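Local coordinates for cytochrome c' (PDB 3VRC), which carries a covalently bound heme c in a homodimeric four-helix-bundle fold and probably takes part in electron transport in a thermophilic purple photosynthetic bacterium, at residues Y16-M19 / A20-G24; A47-A50 / N51-M54; D2-P5 / E6-I9; K25-A28 / N29-E33. One frame throughout, in Å; residues are numbered along the deposited sequence.

Contact 1. Residues Y16-M19 / A20-G24; sequences YAFM and AWNMG. With HEC (heme c), chain L.
Phe18 and Trp21, one turn apart on helix 5-31, meet obliquely: CZ of Phe18 comes within 3.5 Å of CZ3 of Trp21 and the ring planes stand at 58°. Trp21 CE3 lies over one face of the phenyl ring, while Phe18 CZ sits at the indole edge. Asn22 adds the polar half. Its backbone N and its ND2 reach Phe18 O from opposite faces of the carbonyl plane, Asn22 ND2 lying 2.9 Å from Phe18 O. Packing is tight at the heme, where the Tyr16 ring lies across the porphyrin and its CD1 is 3.3 Å from the heme iron. With chi1 at -64°, CG of Tyr16 stands anti to the carbonyl carbon, which lays the ring over the pyrrole nitrogens; its OH is hydrogen-bonded to Tyr58. Ala17 N comes 3.2 Å from the heme propionate O1A. Looser is the partly exposed Ala20, its CB 3.8 Å from the heme methyl CMA. Ala17, Phe18, Trp21 and Asn22 also pack on the second subunit. His125 is an axial ligand of the iron, and an aromatic ring this close to the metal is consistent with the hindered distal site of cytochromes c', where an incoming ligand would probably have to displace it.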
loop_
_atom_site.group_PDB
_atom_site.type_symbol
_atom_site.label_atom_id
_atom_site.label_comp_id
_atom_site.label_asym_id
_atom_site.label_seq_id
_atom_site.Cartn_x
_atom_site.Cartn_y
_atom_site.Cartn_z
ATOM N N TYR B 16 -1.932 2.304 6.083
ATOM C CA TYR B 16 -3.101 3.177 6.209
ATOM C C TYR B 16 -2.973 4.417 5.362
ATOM O O TYR B 16 -3.931 4.843 4.718
ATOM C CB TYR B 16 -3.312 3.567 7.706
ATOM C CG TYR B 16 -3.636 2.443 8.593
ATOM C CD1 TYR B 16 -4.705 1.569 8.334
ATOM C CD2 TYR B 16 -2.888 2.237 9.764
ATOM C CE1 TYR B 16 -4.989 0.491 9.172
ATOM C CE2 TYR B 16 -3.168 1.164 10.598
ATOM C CZ TYR B 16 -4.179 0.276 10.295
ATOM O OH TYR B 16 -4.398 -0.826 11.107
ATOM N N ALA B 17 -1.796 5.068 5.339
ATOM C CA ALA B 17 -1.611 6.281 4.565
ATOM C C ALA B 17 -1.828 5.985 3.081
ATOM O O ALA B 17 -2.424 6.783 2.368
ATOM C CB ALA B 17 -0.219 6.808 4.766
ATOM N N PHE B 18 -1.337 4.823 2.610
ATOM C CA PHE B 18 -1.462 4.562 1.205
ATOM C C PHE B 18 -2.894 4.218 0.833
ATOM O O PHE B 18 -3.373 4.607 -0.248
ATOM C CB PHE B 18 -0.448 3.453 0.781
ATOM C CG PHE B 18 -0.053 3.620 -0.650
ATOM C CD1 PHE B 18 0.806 4.630 -1.032
ATOM C CD2 PHE B 18 -0.554 2.794 -1.667
ATOM C CE1 PHE B 18 1.191 4.838 -2.344
ATOM C CE2 PHE B 18 -0.183 2.996 -2.975
ATOM C CZ PHE B 18 0.674 4.018 -3.325
ATOM N N MET B 19 -3.605 3.521 1.725
ATOM C CA MET B 19 -5.067 3.316 1.507
ATOM C C MET B 19 -5.749 4.653 1.438
ATOM O O MET B 19 -6.626 4.824 0.575
ATOM C CB MET B 19 -5.687 2.478 2.587
ATOM C CG MET B 19 -5.382 1.003 2.482
ATOM S SD MET B 19 -6.530 -0.047 3.435
ATOM C CE MET B 19 -6.091 0.420 5.113
ATOM N N ALA B 20 -5.462 5.550 2.360
ATOM C CA ALA B 20 -6.154 6.822 2.384
ATOM C C ALA B 20 -5.979 7.619 1.103
ATOM O O ALA B 20 -6.919 8.197 0.599
ATOM C CB ALA B 20 -5.714 7.621 3.588
ATOM N N TRP B 21 -4.753 7.584 0.546
ATOM C CA TRP B 21 -4.526 8.312 -0.709
ATOM C C TRP B 21 -5.426 7.735 -1.810
ATOM O O TRP B 21 -6.040 8.500 -2.574
ATOM C CB TRP B 21 -3.056 8.148 -1.095
ATOM C CG TRP B 21 -2.747 8.804 -2.401
ATOM C CD1 TRP B 21 -3.040 10.055 -2.802
ATOM C CD2 TRP B 21 -2.080 8.204 -3.526
ATOM N NE1 TRP B 21 -2.644 10.287 -4.098
ATOM C CE2 TRP B 21 -2.037 9.174 -4.554
ATOM C CE3 TRP B 21 -1.503 6.945 -3.749
ATOM C CZ2 TRP B 21 -1.444 8.907 -5.797
ATOM C CZ3 TRP B 21 -0.943 6.672 -4.989
ATOM C CH2 TRP B 21 -0.918 7.654 -5.984
ATOM N N ASN B 22 -5.498 6.433 -1.883
ATOM C CA ASN B 22 -6.333 5.794 -2.920
ATOM C C ASN B 22 -7.834 5.996 -2.672
ATOM O O ASN B 22 -8.577 6.222 -3.629
ATOM C CB ASN B 22 -5.898 4.351 -3.063
ATOM C CG ASN B 22 -4.583 4.296 -3.840
ATOM O OD1 ASN B 22 -4.597 4.440 -5.065
ATOM N ND2 ASN B 22 -3.453 4.196 -3.145
ATOM N N MET B 23 -8.280 5.972 -1.414
ATOM C CA MET B 23 -9.664 6.335 -1.108
ATOM C C MET B 23 -9.967 7.722 -1.609
ATOM O O MET B 23 -11.053 7.938 -2.178
ATOM C CB MET B 23 -9.933 6.240 0.387
ATOM C CG MET B 23 -9.921 4.831 0.940
ATOM S SD MET B 23 -11.344 3.837 0.484
ATOM C CE MET B 23 -12.601 4.521 1.556
ATOM N N GLY B 24 -9.056 8.682 -1.425
ATOM C CA GLY B 24 -9.298 10.026 -1.864
ATOM C C GLY B 24 -9.465 10.111 -3.352
ATOM O O GLY B 24 -10.281 10.918 -3.847
HETATM FE FE HEC L . -6.857 3.498 9.869
HETATM C CHA HEC L . -4.243 5.204 11.356
HETATM C CHB HEC L . -6.719 5.602 7.158
HETATM C CHC HEC L . -9.026 1.487 8.181
HETATM C CHD HEC L . -6.969 1.417 12.563
HETATM N NA HEC L . -5.732 5.169 9.375
HETATM C C1A HEC L . -4.714 5.704 10.100
HETATM C C2A HEC L . -4.255 6.901 9.492
HETATM C C3A HEC L . -4.976 7.054 8.276
HETATM C C4A HEC L . -5.840 5.900 8.248
HETATM C CMA HEC L . -4.831 8.076 7.218
HETATM C CAA HEC L . -3.272 7.860 10.085
HETATM C CBA HEC L . -2.094 8.129 9.279
HETATM C CGA HEC L . -1.382 6.832 9.114
HETATM O O1A HEC L . -0.894 6.627 7.945
HETATM O O2A HEC L . -1.182 6.020 10.025
HETATM N NB HEC L . -7.667 3.518 7.990
HETATM C C1B HEC L . -7.526 4.446 7.054
HETATM C C2B HEC L . -8.394 4.236 5.916
HETATM C C3B HEC L . -9.019 3.023 6.214
HETATM C C4B HEC L . -8.545 2.599 7.512
HETATM C CMB HEC L . -8.536 5.071 4.718
HETATM C CAB HEC L . -10.077 2.252 5.444
HETATM C CBB HEC L . -9.921 2.164 3.977
HETATM N NC HEC L . -7.826 1.753 10.295
HETATM C C1C HEC L . -8.710 1.078 9.494
HETATM C C2C HEC L . -9.310 -0.066 10.175
HETATM C C3C HEC L . -8.677 -0.070 11.436
HETATM C C4C HEC L . -7.791 1.080 11.466
HETATM C CMC HEC L . -10.357 -0.924 9.572
HETATM C CAC HEC L . -8.898 -0.998 12.604
HETATM C CBC HEC L . -9.515 -2.327 12.284
HETATM N ND HEC L . -5.875 3.367 11.620
HETATM C C1D HEC L . -6.025 2.445 12.601
HETATM C C2D HEC L . -5.111 2.617 13.688
HETATM C C3D HEC L . -4.278 3.645 13.331
HETATM C C4D HEC L . -4.760 4.070 12.006
HETATM C CMD HEC L . -5.083 1.808 14.968
HETATM C CAD HEC L . -3.074 4.201 14.028
HETATM C CBD HEC L . -1.798 3.445 13.566
HETATM C CGD HEC L . -0.562 3.868 14.341
HETATM O O1D HEC L . -0.358 5.111 14.464
HETATM O O2D HEC L . 0.146 2.979 14.839
#

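Contact 2. Residues A47-A50 / N51-M54; sequences AAIA and NSGM
Ile49 O is gripped by three donors at the C-terminal end of helix 36-50, one of the long helices of the cytochrome c' bundle. Ser52 OG gives it the shortest bond, 2.7 Å, approaching only 16° off the carbonyl plane. Ser52 N stands well above that plane, 3.2 Å from Ile49 O, and water 1 donates a third bond. In the serine, OG is placed between its own backbone N and carbonyl carbon, chi1 67°, which turns the hydroxyl back to the carbonyl that Ser52 N also meets. The same water accepts from Met54 N and so bridges the helix end to the chain beyond Gly53, whose positive phi carries the backbone into a new direction.

Asn51, the first residue to leave helical angles, works on the preceding carbonyls. Its ND2 lies 2.9 Å from Ala47 O with that oxygen close to the amide plane, and ND2 also donates to Gly92 O on helix 81-103. Its backbone N is shared between Ala48 O and, weakly, Ala47 O, as the helical bonding pattern runs out. Ala47 and Ala50 pack on helix 81-103, and Ile49 on Phe18 and Met19 of helix 5-31; Ser52 and Met54 also meet Phe18 of the second subunit. Across the turn the apolar contact is small: in one of its two conformers Met54 bends at chi3, 62°, and Met54 SD rests 3.7 Å from the branch methyl CG2 of Ile49.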
loop_
_atom_site.group_PDB
_atom_site.type_symbol
_atom_site.label_atom_id
_atom_site.label_comp_id
_atom_site.label_asym_id
_atom_site.label_seq_id
_atom_site.Cartn_x
_atom_site.Cartn_y
_atom_site.Cartn_z
ATOM N N ALA B 47 -8.327 -2.873 -1.549
ATOM C CA ALA B 47 -8.577 -4.274 -1.350
ATOM C C ALA B 47 -7.326 -5.024 -0.943
ATOM O O ALA B 47 -7.345 -5.877 -0.016
ATOM C CB ALA B 47 -9.182 -4.881 -2.588
ATOM N N ALA B 48 -6.230 -4.783 -1.634
ATOM C CA ALA B 48 -5.008 -5.536 -1.359
ATOM C C ALA B 48 -4.494 -5.201 0.065
ATOM O O ALA B 48 -4.139 -6.129 0.825
ATOM C CB ALA B 48 -3.935 -5.276 -2.400
ATOM N N ILE B 49 -4.396 -3.937 0.384
ATOM C CA ILE B 49 -3.859 -3.571 1.702
ATOM C C ILE B 49 -4.780 -4.042 2.821
ATOM O O ILE B 49 -4.307 -4.577 3.838
ATOM C CB ILE B 49 -3.570 -2.097 1.787
ATOM C CG1 ILE B 49 -2.464 -1.710 0.768
ATOM C CG2 ILE B 49 -3.189 -1.702 3.238
ATOM C CD1 ILE B 49 -2.102 -0.254 0.771
ATOM N N ALA B 50 -6.100 -3.951 2.627
ATOM C CA ALA B 50 -7.033 -4.392 3.667
ATOM C C ALA B 50 -6.965 -5.865 3.890
ATOM O O ALA B 50 -7.387 -6.328 4.959
ATOM C CB ALA B 50 -8.439 -3.960 3.294
ATOM N N ASN B 51 -6.485 -6.676 2.928
ATOM C CA ASN B 51 -6.402 -8.058 3.015
ATOM C C ASN B 51 -4.960 -8.589 3.134
ATOM O O ASN B 51 -4.696 -9.745 2.906
ATOM C CB ASN B 51 -7.134 -8.734 1.844
ATOM C CG ASN B 51 -8.636 -8.511 2.005
ATOM O OD1 ASN B 51 -9.265 -9.176 2.841
ATOM N ND2 ASN B 51 -9.217 -7.590 1.290
ATOM N N SER B 52 -4.042 -7.748 3.602
ATOM C CA SER B 52 -2.623 -8.060 3.626
ATOM C C SER B 52 -2.149 -8.587 4.931
ATOM O O SER B 52 -0.956 -8.864 5.013
ATOM C CB SER B 52 -1.805 -6.793 3.234
ATOM O OG SER B 52 -1.891 -5.777 4.191
ATOM N N GLY B 53 -3.020 -8.731 5.934
ATOM C CA GLY B 53 -2.577 -9.330 7.189
ATOM C C GLY B 53 -1.932 -8.302 8.107
ATOM O O GLY B 53 -0.967 -8.642 8.847
ATOM N N MET B 54 -2.443 -7.080 8.170
ATOM C CA MET B 54 -1.900 -6.015 9.016
ATOM C C MET B 54 -1.976 -6.312 10.512
ATOM O O MET B 54 -1.294 -5.660 11.290
ATOM C CB MET B 54 -2.592 -4.714 8.694
ATOM C CG MET B 54 -2.184 -4.197 7.301
ATOM S SD MET B 54 -2.994 -2.676 6.847
ATOM C CE MET B 54 -2.387 -1.583 8.131
HETATM O O HOH W 1 -4.654 -5.976 6.520
#

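Contact 3. Residues D2-P5 / E6-I9; sequences DLSP and EEQI
Ser4 and Glu7 exchange hydrogen bonds at the start of helix 5-31. Glu7 N donates to Ser4 OG at 3.1 Å, and Ser4 N returns a nearly straight bond of 3.0 Å to Glu7 OE1, with an N-H...O angle of 167°. OE1 receives it on its anti lone pair, the side away from OE2, and a weak bond from Ser4 OG falls on the same oxygen. The glutamate chain, extended beyond CG, runs back alongside the serine, with Glu7 CG 3.3 Å from Ser4 OG.

A second side-chain bond ties the incoming N-terminal segment to the helix. Gln8 NE2 lies 3.1 Å from Leu3 O, standing above the carbonyl plane, while Gln8 OE1 accepts from Gly59 N, so both ends of this amide are engaged. Backbone bonds from Gln8 N to Ser4 O and from Ile9 N to Pro5 O open the regular helical pattern.

The apolar part is modest. In one of the two conformers of Leu3, its CB sits 3.8 Å from Gln8 CG; the leucine also packs on Leu57 and on Trp21 of the second subunit. Ile9, the buried residue here, faces Val69 and touches heme c. Serine as N-cap with glutamate three residues on, each side chain taking the other's backbone N-H, is the classic capping box of a helix N-terminus.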
loop_
_atom_site.group_PDB
_atom_site.type_symbol
_atom_site.label_atom_id
_atom_site.label_comp_id
_atom_site.label_asym_id
_atom_site.label_seq_id
_atom_site.Cartn_x
_atom_site.Cartn_y
_atom_site.Cartn_z
ATOM N N ASP B 2 12.614 -10.433 11.766
ATOM C CA ASP B 2 11.277 -10.051 12.295
ATOM C C ASP B 2 11.235 -8.562 12.509
ATOM O O ASP B 2 12.206 -7.981 13.004
ATOM C CB ASP B 2 10.995 -10.699 13.660
ATOM C CG ASP B 2 10.867 -12.216 13.587
ATOM O OD1 ASP B 2 10.288 -12.718 12.587
ATOM O OD2 ASP B 2 11.317 -12.907 14.542
ATOM N N LEU B 3 10.105 -7.924 12.199
ATOM C CA LEU B 3 10.002 -6.499 12.399
ATOM C C LEU B 3 10.039 -6.134 13.869
ATOM O O LEU B 3 9.272 -6.683 14.667
ATOM C CB LEU B 3 8.706 -5.995 11.764
ATOM C CG LEU B 3 8.733 -5.646 10.290
ATOM C CD1 LEU B 3 9.023 -6.823 9.382
ATOM C CD2 LEU B 3 7.351 -5.068 9.975
ATOM N N SER B 4 10.858 -5.140 14.215
ATOM C CA SER B 4 10.876 -4.539 15.529
ATOM C C SER B 4 9.563 -3.837 15.772
ATOM O O SER B 4 8.828 -3.537 14.833
ATOM C CB SER B 4 12.023 -3.524 15.647
ATOM O OG SER B 4 11.707 -2.414 14.786
ATOM N N PRO B 5 9.281 -3.504 17.011
ATOM C CA PRO B 5 8.082 -2.723 17.279
ATOM C C PRO B 5 8.040 -1.397 16.504
ATOM O O PRO B 5 6.993 -1.040 15.955
ATOM C CB PRO B 5 8.159 -2.557 18.813
ATOM C CG PRO B 5 8.793 -3.828 19.299
ATOM C CD PRO B 5 9.896 -4.006 18.283
ATOM N N GLU B 6 9.149 -0.688 16.421
ATOM C CA GLU B 6 9.209 0.531 15.657
ATOM C C GLU B 6 8.859 0.297 14.181
ATOM O O GLU B 6 8.083 1.043 13.595
ATOM C CB GLU B 6 10.610 1.141 15.740
ATOM C CG GLU B 6 10.788 2.368 14.841
ATOM C CD GLU B 6 12.160 2.972 14.980
ATOM O OE1 GLU B 6 12.683 3.049 16.087
ATOM O OE2 GLU B 6 12.741 3.437 14.002
ATOM N N GLU B 7 9.419 -0.760 13.611
ATOM C CA GLU B 7 9.134 -1.073 12.216
ATOM C C GLU B 7 7.664 -1.483 12.031
ATOM O O GLU B 7 7.085 -1.186 10.980
ATOM C CB GLU B 7 10.075 -2.178 11.730
ATOM C CG GLU B 7 11.515 -1.671 11.627
ATOM C CD GLU B 7 12.469 -2.808 11.412
ATOM O OE1 GLU B 7 12.391 -3.880 12.023
ATOM O OE2 GLU B 7 13.306 -2.662 10.513
ATOM N N GLN B 8 7.076 -2.192 12.978
ATOM C CA GLN B 8 5.667 -2.578 12.849
ATOM C C GLN B 8 4.794 -1.324 12.839
ATOM O O GLN B 8 3.866 -1.211 12.037
ATOM C CB GLN B 8 5.257 -3.486 14.013
ATOM C CG GLN B 8 5.810 -4.875 13.874
ATOM C CD GLN B 8 5.471 -5.672 15.122
ATOM O OE1 GLN B 8 4.315 -5.871 15.422
ATOM N NE2 GLN B 8 6.498 -6.020 15.904
ATOM N N ILE B 9 5.078 -0.364 13.718
ATOM C CA ILE B 9 4.308 0.886 13.760
ATOM C C ILE B 9 4.465 1.608 12.431
ATOM O O ILE B 9 3.483 2.052 11.818
ATOM C CB ILE B 9 4.748 1.772 14.931
ATOM C CG1 ILE B 9 4.386 1.114 16.278
ATOM C CG2 ILE B 9 4.127 3.120 14.832
ATOM C CD1 ILE B 9 5.096 1.776 17.469
#

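Contact 4. Residues K25-A28 / N29-E33; sequences KIKA and NLEGE
The Asn29 amide holds Lys25 O nearly in its own plane, its ND2 being 2.8 Å from that oxygen. Seen from the carbonyl, ND2 stands on one face of the plane and Asn29 N, at 3.0 Å from Lys25 O, on the opposite one, so side chain and backbone of a single residue grip one acceptor. Asn29 ND2 also donates to Gln38 OE1, and OD1 accepts from Asn35 N, which ties the buried amide to the start of helix 36-50 and the residue just before it.

The exposed Glu31 carboxylate meets Lys27, one turn back. Lys27 NZ lies 3.2 Å from Glu31 OE1, on its syn side and 21° out of the carboxylate plane, in a salt bridge whose bond to OE2 is weak. The lysine leaves the backbone with CG anti to N (chi1 -179°) and turns only at chi4, which folds NZ back onto the carboxylate while CG lies alongside it.

Ile26 and Leu30 run side by side, CG2 of Ile26 being 4.0 Å from CD1 of Leu30, and both pack on Phe114 of helix 107-128, which Lys27 also touches. At the helix end, water 2 links Ala28 O to Glu33 O. The chemistry sets buried Ile26 and a buried amide with both its N and O hydrogen-bonded against an exposed ion pair, probably weakened by solvent.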
loop_
_atom_site.group_PDB
_atom_site.type_symbol
_atom_site.label_atom_id
_atom_site.label_comp_id
_atom_site.label_asym_id
_atom_site.label_seq_id
_atom_site.Cartn_x
_atom_site.Cartn_y
_atom_site.Cartn_z
ATOM N N LYS B 25 -8.735 9.298 -4.127
ATOM C CA LYS B 25 -8.938 9.317 -5.577
ATOM C C LYS B 25 -10.319 8.796 -5.912
ATOM O O LYS B 25 -10.946 9.324 -6.860
ATOM C CB LYS B 25 -7.853 8.432 -6.275
ATOM C CG LYS B 25 -6.455 9.017 -6.177
ATOM C CD LYS B 25 -5.337 8.386 -6.958
ATOM C CE LYS B 25 -4.812 7.240 -6.246
ATOM N NZ LYS B 25 -3.865 6.434 -7.054
ATOM N N ILE B 26 -10.777 7.749 -5.248
ATOM C CA ILE B 26 -12.128 7.243 -5.544
ATOM C C ILE B 26 -13.177 8.324 -5.256
ATOM O O ILE B 26 -14.061 8.567 -6.085
ATOM C CB ILE B 26 -12.390 5.951 -4.793
ATOM C CG1 ILE B 26 -11.379 4.884 -5.189
ATOM C CG2 ILE B 26 -13.843 5.483 -5.062
ATOM C CD1 ILE B 26 -11.436 3.604 -4.354
ATOM N N LYS B 27 -13.059 9.002 -4.109
ATOM C CA LYS B 27 -14.007 10.058 -3.766
ATOM C C LYS B 27 -14.009 11.111 -4.859
ATOM O O LYS B 27 -15.085 11.576 -5.327
ATOM C CB LYS B 27 -13.606 10.667 -2.437
ATOM C CG LYS B 27 -14.538 11.766 -1.971
ATOM C CD LYS B 27 -14.264 12.173 -0.530
ATOM C CE LYS B 27 -15.287 13.128 0.079
ATOM N NZ LYS B 27 -15.008 14.522 -0.384
ATOM N N ALA B 28 -12.823 11.494 -5.333
ATOM C CA ALA B 28 -12.736 12.527 -6.353
ATOM C C ALA B 28 -13.394 12.159 -7.646
ATOM O O ALA B 28 -14.034 12.975 -8.306
ATOM C CB ALA B 28 -11.285 12.945 -6.597
ATOM N N ASN B 29 -13.241 10.899 -8.044
ATOM C CA ASN B 29 -13.878 10.390 -9.276
ATOM C C ASN B 29 -15.379 10.338 -9.138
ATOM O O ASN B 29 -16.098 10.549 -10.124
ATOM C CB ASN B 29 -13.325 9.018 -9.601
ATOM C CG ASN B 29 -12.012 9.105 -10.361
ATOM O OD1 ASN B 29 -12.010 9.263 -11.580
ATOM N ND2 ASN B 29 -10.879 9.028 -9.664
ATOM N N LEU B 30 -15.891 9.954 -7.964
ATOM C CA LEU B 30 -17.326 9.968 -7.759
ATOM C C LEU B 30 -17.906 11.353 -7.779
ATOM O O LEU B 30 -19.053 11.515 -8.315
ATOM C CB LEU B 30 -17.655 9.237 -6.442
ATOM C CG LEU B 30 -17.417 7.746 -6.425
ATOM C CD1 LEU B 30 -17.494 7.212 -5.015
ATOM C CD2 LEU B 30 -18.309 6.963 -7.407
ATOM N N GLU B 31 -17.216 12.338 -7.226
ATOM C CA GLU B 31 -17.735 13.688 -7.090
ATOM C C GLU B 31 -17.622 14.470 -8.371
ATOM O O GLU B 31 -18.325 15.405 -8.536
ATOM C CB GLU B 31 -17.025 14.366 -5.926
ATOM C CG GLU B 31 -17.493 13.700 -4.630
ATOM C CD GLU B 31 -16.930 14.236 -3.323
ATOM O OE1 GLU B 31 -15.944 15.008 -3.365
ATOM O OE2 GLU B 31 -17.502 13.855 -2.255
ATOM N N GLY B 32 -16.743 14.119 -9.268
ATOM C CA GLY B 32 -16.502 14.818 -10.503
ATOM C C GLY B 32 -16.648 13.896 -11.684
ATOM O O GLY B 32 -17.529 13.065 -11.745
ATOM N N GLU B 33 -15.740 14.027 -12.650
ATOM C CA GLU B 33 -15.703 13.160 -13.803
ATOM C C GLU B 33 -15.168 11.808 -13.361
ATOM O O GLU B 33 -14.148 11.721 -12.661
ATOM C CB GLU B 33 -14.809 13.708 -14.920
ATOM C CG GLU B 33 -14.997 12.873 -16.195
ATOM C CD GLU B 33 -14.594 13.575 -17.499
ATOM O OE1 GLU B 33 -14.082 14.715 -17.512
ATOM O OE2 GLU B 33 -14.820 12.991 -18.583
HETATM O O HOH W 2 -13.455 13.518 -10.754
#

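Overall arrangement
Contacts 3, 1 and 4 follow one another along helix 5-31, from its capped start through the heme-facing middle to its end; the centres of contacts 3 and 4 are about 35 Å apart, on opposite sides of the chain's centre. Contact 2, at the close of helix 36-50, packs directly on contact 1, where Met19 CG is 3.6 Å from Ile49 CG2. Contact 1 covers one face of the heme and contact 2 lies behind it, the Ala50 side chain being about 6 Å from the heme; both meet the second subunit. Contact 3 reaches the pocket through the Ile9 side chain, about 4 Å from the heme, whereas that of Ile26 in contact 4 stays about 9 Å away.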